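Local coordinates for DNA mismatch repair protein MLH3 (PDB 6RMN), which takes part in DNA mismatch repair, correcting insertion-deletion loops as a subunit of the MutLbeta heterodimer, at residues V74-V85 with T116-E126. Sequence-based numbering, arbitrary orientation.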
ATOM      1  N   VAL B  74      -4.868  40.008  10.116  1.00 62.09           N
ATOM      2  CA  VAL B  74      -6.068  40.862  10.125  1.00 63.56           C
ATOM      3  C   VAL B  74      -6.618  41.064  11.553  1.00 67.53           C
ATOM      4  O   VAL B  74      -6.705  40.115  12.329  1.00 65.70           O
ATOM      5  CB  VAL B  74      -7.145  40.350   9.117  1.00 67.95           C
ATOM      6  CG1 VAL B  74      -8.490  41.058   9.285  1.00 68.63           C
ATOM      7  CG2 VAL B  74      -6.651  40.470   7.675  1.00 68.98           C
ATOM      8  N   ALA B  75      -6.952  42.322  11.885  1.00 66.19           N
ATOM      9  CA  ALA B  75      -7.514  42.738  13.167  1.00 65.58           C
ATOM     10  C   ALA B  75      -8.793  43.563  12.918  1.00 71.68           C
ATOM     11  O   ALA B  75      -8.724  44.762  12.627  1.00 73.62           O
ATOM     12  CB  ALA B  75      -6.485  43.529  13.966  1.00 66.02           C
ATOM     13  N   ARG B  76      -9.956  42.888  12.990  1.00 67.41           N
ATOM     14  CA  ARG B  76     -11.292  43.457  12.789  1.00 68.40           C
ATOM     15  C   ARG B  76     -11.705  44.382  13.949  1.00 72.00           C
ATOM     16  O   ARG B  76     -11.690  43.965  15.113  1.00 70.26           O
ATOM     17  CB  ARG B  76     -12.320  42.315  12.563  1.00 69.63           C
ATOM     18  CG  ARG B  76     -13.793  42.738  12.393  1.00 84.93           C
ATOM     19  CD  ARG B  76     -14.099  43.463  11.089  1.00 98.41           C
ATOM     20  NE  ARG B  76     -14.373  42.545   9.982  1.00109.70           N
ATOM     21  CZ  ARG B  76     -13.484  42.195   9.058  1.00122.84           C
ATOM     22  NH1 ARG B  76     -12.246  42.675   9.101  1.00107.51           N
ATOM     23  NH2 ARG B  76     -13.825  41.361   8.084  1.00108.30           N
ATOM     24  N   ASP B  77     -12.075  45.642  13.618  1.00 70.18           N
ATOM     25  CA  ASP B  77     -12.515  46.661  14.577  1.00 70.25           C
ATOM     26  C   ASP B  77     -13.818  46.235  15.250  1.00 73.49           C
ATOM     27  O   ASP B  77     -14.777  45.857  14.577  1.00 73.55           O
ATOM     28  CB  ASP B  77     -12.684  48.031  13.897  1.00 74.41           C
ATOM     29  CG  ASP B  77     -11.417  48.855  13.748  1.00 88.82           C
ATOM     30  OD1 ASP B  77     -10.682  49.014  14.758  1.00 89.51           O
ATOM     31  OD2 ASP B  77     -11.180  49.377  12.637  1.00 96.49           O
ATOM     32  N   LEU B  78     -13.826  46.275  16.582  1.00 69.88           N
ATOM     33  CA  LEU B  78     -14.933  45.874  17.441  1.00 70.28           C
ATOM     34  C   LEU B  78     -15.495  47.074  18.219  1.00 77.41           C
ATOM     35  O   LEU B  78     -14.733  47.900  18.740  1.00 76.73           O
ATOM     36  CB  LEU B  78     -14.424  44.772  18.389  1.00 68.44           C
ATOM     37  CG  LEU B  78     -15.385  44.116  19.378  1.00 73.36           C
ATOM     38  CD1 LEU B  78     -16.499  43.343  18.670  1.00 74.16           C
ATOM     39  CD2 LEU B  78     -14.627  43.170  20.261  1.00 74.10           C
ATOM     40  N   LYS B  79     -16.834  47.160  18.284  1.00 77.27           N
ATOM     41  CA  LYS B  79     -17.550  48.239  18.968  1.00 80.01           C
ATOM     42  C   LYS B  79     -18.260  47.733  20.226  1.00 84.79           C
ATOM     43  O   LYS B  79     -18.650  46.562  20.277  1.00 83.47           O
ATOM     44  CB  LYS B  79     -18.568  48.898  18.010  1.00 85.47           C
ATOM     45  CG  LYS B  79     -18.841  50.371  18.317  1.00106.80           C
ATOM     46  CD  LYS B  79     -19.964  50.942  17.455  1.00122.25           C
ATOM     47  CE  LYS B  79     -20.311  52.361  17.849  1.00133.58           C
ATOM     48  NZ  LYS B  79     -21.359  52.943  16.968  1.00143.34           N
ATOM     49  N   ASP B  80     -18.437  48.640  21.230  1.00 82.90           N
ATOM     50  CA  ASP B  80     -19.143  48.423  22.504  1.00 83.65           C
ATOM     51  C   ASP B  80     -18.768  47.100  23.190  1.00 82.66           C
ATOM     52  O   ASP B  80     -19.627  46.248  23.456  1.00 82.53           O
ATOM     53  CB  ASP B  80     -20.674  48.557  22.307  1.00 89.14           C
ATOM     54  CG  ASP B  80     -21.471  48.815  23.579  1.00108.92           C
ATOM     55  OD1 ASP B  80     -21.188  49.830  24.270  1.00109.73           O
ATOM     56  OD2 ASP B  80     -22.390  48.018  23.875  1.00119.64           O
ATOM     57  N   CYS B  81     -17.463  46.927  23.429  1.00 75.13           N
ATOM     58  CA  CYS B  81     -16.906  45.752  24.082  1.00 73.07           C
ATOM     59  C   CYS B  81     -15.994  46.220  25.207  1.00 78.06           C
ATOM     60  O   CYS B  81     -14.815  46.523  24.990  1.00 76.25           O
ATOM     61  CB  CYS B  81     -16.179  44.857  23.082  1.00 71.00           C
ATOM     62  SG  CYS B  81     -15.682  43.244  23.746  1.00 73.27           S
ATOM     63  N   CYS B  82     -16.586  46.361  26.401  1.00 77.18           N
ATOM     64  CA  CYS B  82     -15.908  46.798  27.615  1.00 77.60           C
ATOM     65  C   CYS B  82     -16.112  45.740  28.682  1.00 78.15           C
ATOM     66  O   CYS B  82     -17.251  45.357  28.984  1.00 79.31           O
ATOM     67  CB  CYS B  82     -16.411  48.166  28.065  1.00 80.89           C
ATOM     68  SG  CYS B  82     -16.413  49.420  26.755  1.00 85.57           S
ATOM     69  N   ILE B  83     -14.998  45.229  29.211  1.00 70.41           N
ATOM     70  CA  ILE B  83     -14.997  44.163  30.204  1.00 69.00           C
ATOM     71  C   ILE B  83     -14.519  44.674  31.561  1.00 72.26           C
ATOM     72  O   ILE B  83     -13.472  45.319  31.650  1.00 70.55           O
ATOM     73  CB  ILE B  83     -14.189  42.931  29.668  1.00 69.43           C
ATOM     74  CG1 ILE B  83     -14.902  42.286  28.447  1.00 68.23           C
ATOM     75  CG2 ILE B  83     -13.918  41.888  30.767  1.00 69.98           C
ATOM     76  CD1 ILE B  83     -14.069  41.305  27.646  1.00 67.11           C
ATOM     77  N   GLU B  84     -15.294  44.379  32.617  1.00 70.31           N
ATOM     78  CA  GLU B  84     -14.950  44.746  33.991  1.00 71.14           C
ATOM     79  C   GLU B  84     -13.869  43.783  34.475  1.00 72.25           C
ATOM     80  O   GLU B  84     -14.000  42.566  34.305  1.00 70.78           O
ATOM     81  CB  GLU B  84     -16.186  44.679  34.902  1.00 75.30           C
ATOM     82  CG  GLU B  84     -16.994  45.967  34.952  1.00 87.67           C
ATOM     83  CD  GLU B  84     -18.340  45.862  35.646  1.00110.62           C
ATOM     84  OE1 GLU B  84     -18.397  45.303  36.765  1.00112.61           O
ATOM     85  OE2 GLU B  84     -19.342  46.351  35.075  1.00101.78           O
ATOM     86  N   VAL B  85     -12.780  44.336  35.028  1.00 67.85           N
ATOM     87  CA  VAL B  85     -11.628  43.577  35.530  1.00 66.63           C
ATOM     88  C   VAL B  85     -11.171  44.052  36.920  1.00 73.45           C
ATOM     89  O   VAL B  85     -11.342  45.227  37.254  1.00 73.06           O
ATOM     90  CB  VAL B  85     -10.439  43.560  34.517  1.00 67.05           C
ATOM     91  CG1 VAL B  85     -10.734  42.670  33.310  1.00 65.02           C
ATOM     92  CG2 VAL B  85     -10.031  44.967  34.077  1.00 65.86           C
ATOM     93  N   THR B 116     -12.183  47.959  40.301  1.00100.37           N
ATOM     94  CA  THR B 116     -13.361  47.972  39.428  1.00 99.37           C
ATOM     95  C   THR B 116     -13.064  48.660  38.078  1.00 98.59           C
ATOM     96  O   THR B 116     -13.899  49.410  37.554  1.00 98.41           O
ATOM     97  CB  THR B 116     -14.592  48.554  40.159  1.00114.74           C
ATOM     98  OG1 THR B 116     -14.230  49.738  40.886  1.00117.12           O
ATOM     99  CG2 THR B 116     -15.258  47.536  41.082  1.00116.81           C
ATOM    100  N   SER B 117     -11.881  48.358  37.503  1.00 90.87           N
ATOM    101  CA  SER B 117     -11.398  48.899  36.226  1.00 87.24           C
ATOM    102  C   SER B 117     -12.161  48.348  34.999  1.00 86.03           C
ATOM    103  O   SER B 117     -13.024  47.473  35.137  1.00 85.24           O
ATOM    104  CB  SER B 117      -9.899  48.643  36.082  1.00 89.70           C
ATOM    105  OG  SER B 117      -9.161  49.258  37.124  1.00 99.31           O
ATOM    106  N   LEU B 118     -11.846  48.882  33.801  1.00 79.00           N
ATOM    107  CA  LEU B 118     -12.457  48.458  32.545  1.00 76.74           C
ATOM    108  C   LEU B 118     -11.443  48.211  31.429  1.00 77.60           C
ATOM    109  O   LEU B 118     -10.547  49.029  31.208  1.00 76.99           O
ATOM    110  CB  LEU B 118     -13.531  49.450  32.082  1.00 77.27           C
ATOM    111  CG  LEU B 118     -14.931  49.230  32.643  1.00 83.64           C
ATOM    112  CD1 LEU B 118     -15.727  50.509  32.602  1.00 85.29           C
ATOM    113  CD2 LEU B 118     -15.678  48.131  31.888  1.00 85.39           C
ATOM    114  N   LEU B 119     -11.611  47.081  30.718  1.00 71.30           N
ATOM    115  CA  LEU B 119     -10.802  46.667  29.575  1.00 68.38           C
ATOM    116  C   LEU B 119     -11.633  46.898  28.311  1.00 70.53           C
ATOM    117  O   LEU B 119     -12.612  46.187  28.073  1.00 69.56           O
ATOM    118  CB  LEU B 119     -10.407  45.179  29.711  1.00 67.23           C
ATOM    119  CG  LEU B 119      -9.356  44.644  28.747  1.00 69.14           C
ATOM    120  CD1 LEU B 119      -7.979  45.101  29.138  1.00 68.80           C
ATOM    121  CD2 LEU B 119      -9.383  43.126  28.718  1.00 70.35           C
ATOM    122  N   GLU B 120     -11.267  47.922  27.532  1.00 66.61           N
ATOM    123  CA  GLU B 120     -11.978  48.256  26.304  1.00 66.27           C
ATOM    124  C   GLU B 120     -11.289  47.587  25.134  1.00 66.59           C
ATOM    125  O   GLU B 120     -10.197  48.009  24.754  1.00 65.28           O
ATOM    126  CB  GLU B 120     -12.035  49.782  26.116  1.00 68.86           C
ATOM    127  CG  GLU B 120     -12.789  50.261  24.885  1.00 81.44           C
ATOM    128  CD  GLU B 120     -12.643  51.744  24.594  1.00114.07           C
ATOM    129  OE1 GLU B 120     -13.686  52.413  24.407  1.00117.34           O
ATOM    130  OE2 GLU B 120     -11.492  52.241  24.551  1.00110.29           O
ATOM    131  N   ILE B 121     -11.920  46.544  24.566  1.00 62.00           N
ATOM    132  CA  ILE B 121     -11.376  45.838  23.409  1.00 60.30           C
ATOM    133  C   ILE B 121     -11.772  46.578  22.134  1.00 64.17           C
ATOM    134  O   ILE B 121     -12.961  46.736  21.842  1.00 64.94           O
ATOM    135  CB  ILE B 121     -11.702  44.316  23.392  1.00 62.79           C
ATOM    136  CG1 ILE B 121     -10.926  43.580  24.500  1.00 63.41           C
ATOM    137  CG2 ILE B 121     -11.360  43.694  22.050  1.00 61.88           C
ATOM    138  CD1 ILE B 121     -11.728  43.255  25.688  1.00 74.18           C
ATOM    139  N   LYS B 122     -10.752  47.042  21.396  1.00 59.38           N
ATOM    140  CA  LYS B 122     -10.863  47.784  20.145  1.00 59.05           C
ATOM    141  C   LYS B 122     -10.816  46.879  18.914  1.00 61.26           C
ATOM    142  O   LYS B 122     -11.634  47.052  18.013  1.00 62.07           O
ATOM    143  CB  LYS B 122      -9.793  48.887  20.076  1.00 61.86           C
ATOM    144  CG  LYS B 122     -10.007  49.989  21.114  1.00 72.44           C
ATOM    145  CD  LYS B 122      -9.090  51.184  20.906  1.00 86.43           C
ATOM    146  CE  LYS B 122      -9.520  52.364  21.751  1.00100.64           C
ATOM    147  NZ  LYS B 122      -8.670  53.561  21.513  1.00111.49           N
ATOM    148  N   THR B 123      -9.856  45.940  18.854  1.00 55.00           N
ATOM    149  CA  THR B 123      -9.715  45.028  17.712  1.00 53.69           C
ATOM    150  C   THR B 123      -9.601  43.578  18.152  1.00 53.80           C
ATOM    151  O   THR B 123      -9.082  43.292  19.230  1.00 52.07           O
ATOM    152  CB  THR B 123      -8.525  45.405  16.780  1.00 64.12           C
ATOM    153  OG1 THR B 123      -7.283  45.024  17.375  1.00 64.39           O
ATOM    154  CG2 THR B 123      -8.500  46.882  16.378  1.00 63.84           C
ATOM    155  N   LEU B 124     -10.064  42.664  17.286  1.00 49.26           N
ATOM    156  CA  LEU B 124      -9.978  41.217  17.474  1.00 47.15           C
ATOM    157  C   LEU B 124      -9.690  40.550  16.140  1.00 50.81           C
ATOM    158  O   LEU B 124     -10.226  41.015  15.142  1.00 51.80           O
ATOM    159  CB  LEU B 124     -11.290  40.652  18.038  1.00 47.07           C
ATOM    160  CG  LEU B 124     -11.574  40.796  19.537  1.00 50.78           C
ATOM    161  CD1 LEU B 124     -12.829  40.011  19.890  1.00 50.86           C
ATOM    162  CD2 LEU B 124     -10.402  40.291  20.395  1.00 49.91           C
ATOM    163  N   PRO B 125      -8.898  39.452  16.067  1.00 46.83           N
ATOM    164  CA  PRO B 125      -8.717  38.778  14.766  1.00 46.62           C
ATOM    165  C   PRO B 125     -10.013  38.064  14.362  1.00 51.95           C
ATOM    166  O   PRO B 125     -10.855  37.817  15.227  1.00 52.45           O
ATOM    167  CB  PRO B 125      -7.581  37.791  15.032  1.00 46.92           C
ATOM    168  CG  PRO B 125      -7.674  37.483  16.479  1.00 50.83           C
ATOM    169  CD  PRO B 125      -8.182  38.740  17.150  1.00 47.68           C
ATOM    170  N   GLU B 126     -10.195  37.775  13.070  1.00 49.53           N
ATOM    171  CA  GLU B 126     -11.413  37.140  12.540  1.00 50.70           C
ATOM    172  C   GLU B 126     -11.805  35.819  13.243  1.00 52.82           C
ATOM    173  O   GLU B 126     -12.983  35.637  13.543  1.00 52.26           O
ATOM    174  CB  GLU B 126     -11.327  36.954  11.015  1.00 53.20           C
ATOM    175  CG  GLU B 126     -11.387  38.270  10.245  1.00 70.96           C
ATOM    176  CD  GLU B 126     -12.775  38.851  10.037  1.00105.42           C
ATOM    177  OE1 GLU B 126     -13.313  38.718   8.914  1.00105.81           O
ATOM    178  OE2 GLU B 126     -13.322  39.448  10.993  1.00106.58           O
TER
HETATM  179  O   HOH W   1      -7.496  37.752  11.335  1.00 68.05           O
HETATM  180  O   HOH W   2     -15.277  48.141  22.222  1.00 71.19           O
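Leu78 N gives a nearly straight hydrogen bond to Lys122 O, at 2.7 Å. In the antiparallel hydrogen-bonded pair Ile83 and Leu119, Leu119 N reaches Ile83 O at 2.7 Å in the carbonyl plane. Between the ladder at Arg76 and Asp77 and the one from Cys82 onward, the register shifts by two, and Lys79 and Asp80 bow away from strand 117-124. Water 2 sits there, accepting from Cys81 N and donating to Ile121 O. Leu78 CD2 touches both Leu124 CD1 (3.7 Å) and Ile121 CG2 (3.8 Å). A chi1 of -178°, with CG anti to the backbone N, lays the Leu78 side chain beside that of Ile121. Ile83 CD1 meets Ile121 CD1 at 3.6 Å. Glu126 OE2 lies over the centre of one face of the Arg76 guanidinium. NH2 of Arg76 is 2.8 Å from Glu126 OE1, a salt bridge without a directed N-H. With an alanine in place of Glu126, the Arg76 guanidinium would probably lose this countercharge and be freer to turn. Lys122 and Thr123 face Gly106 of strand 106-110 in a classic beta bulge. The whole is an antiparallel sheet with helices 126-132 and 136-151 on its apolar face, in the C-terminal region of this MutL-family protein.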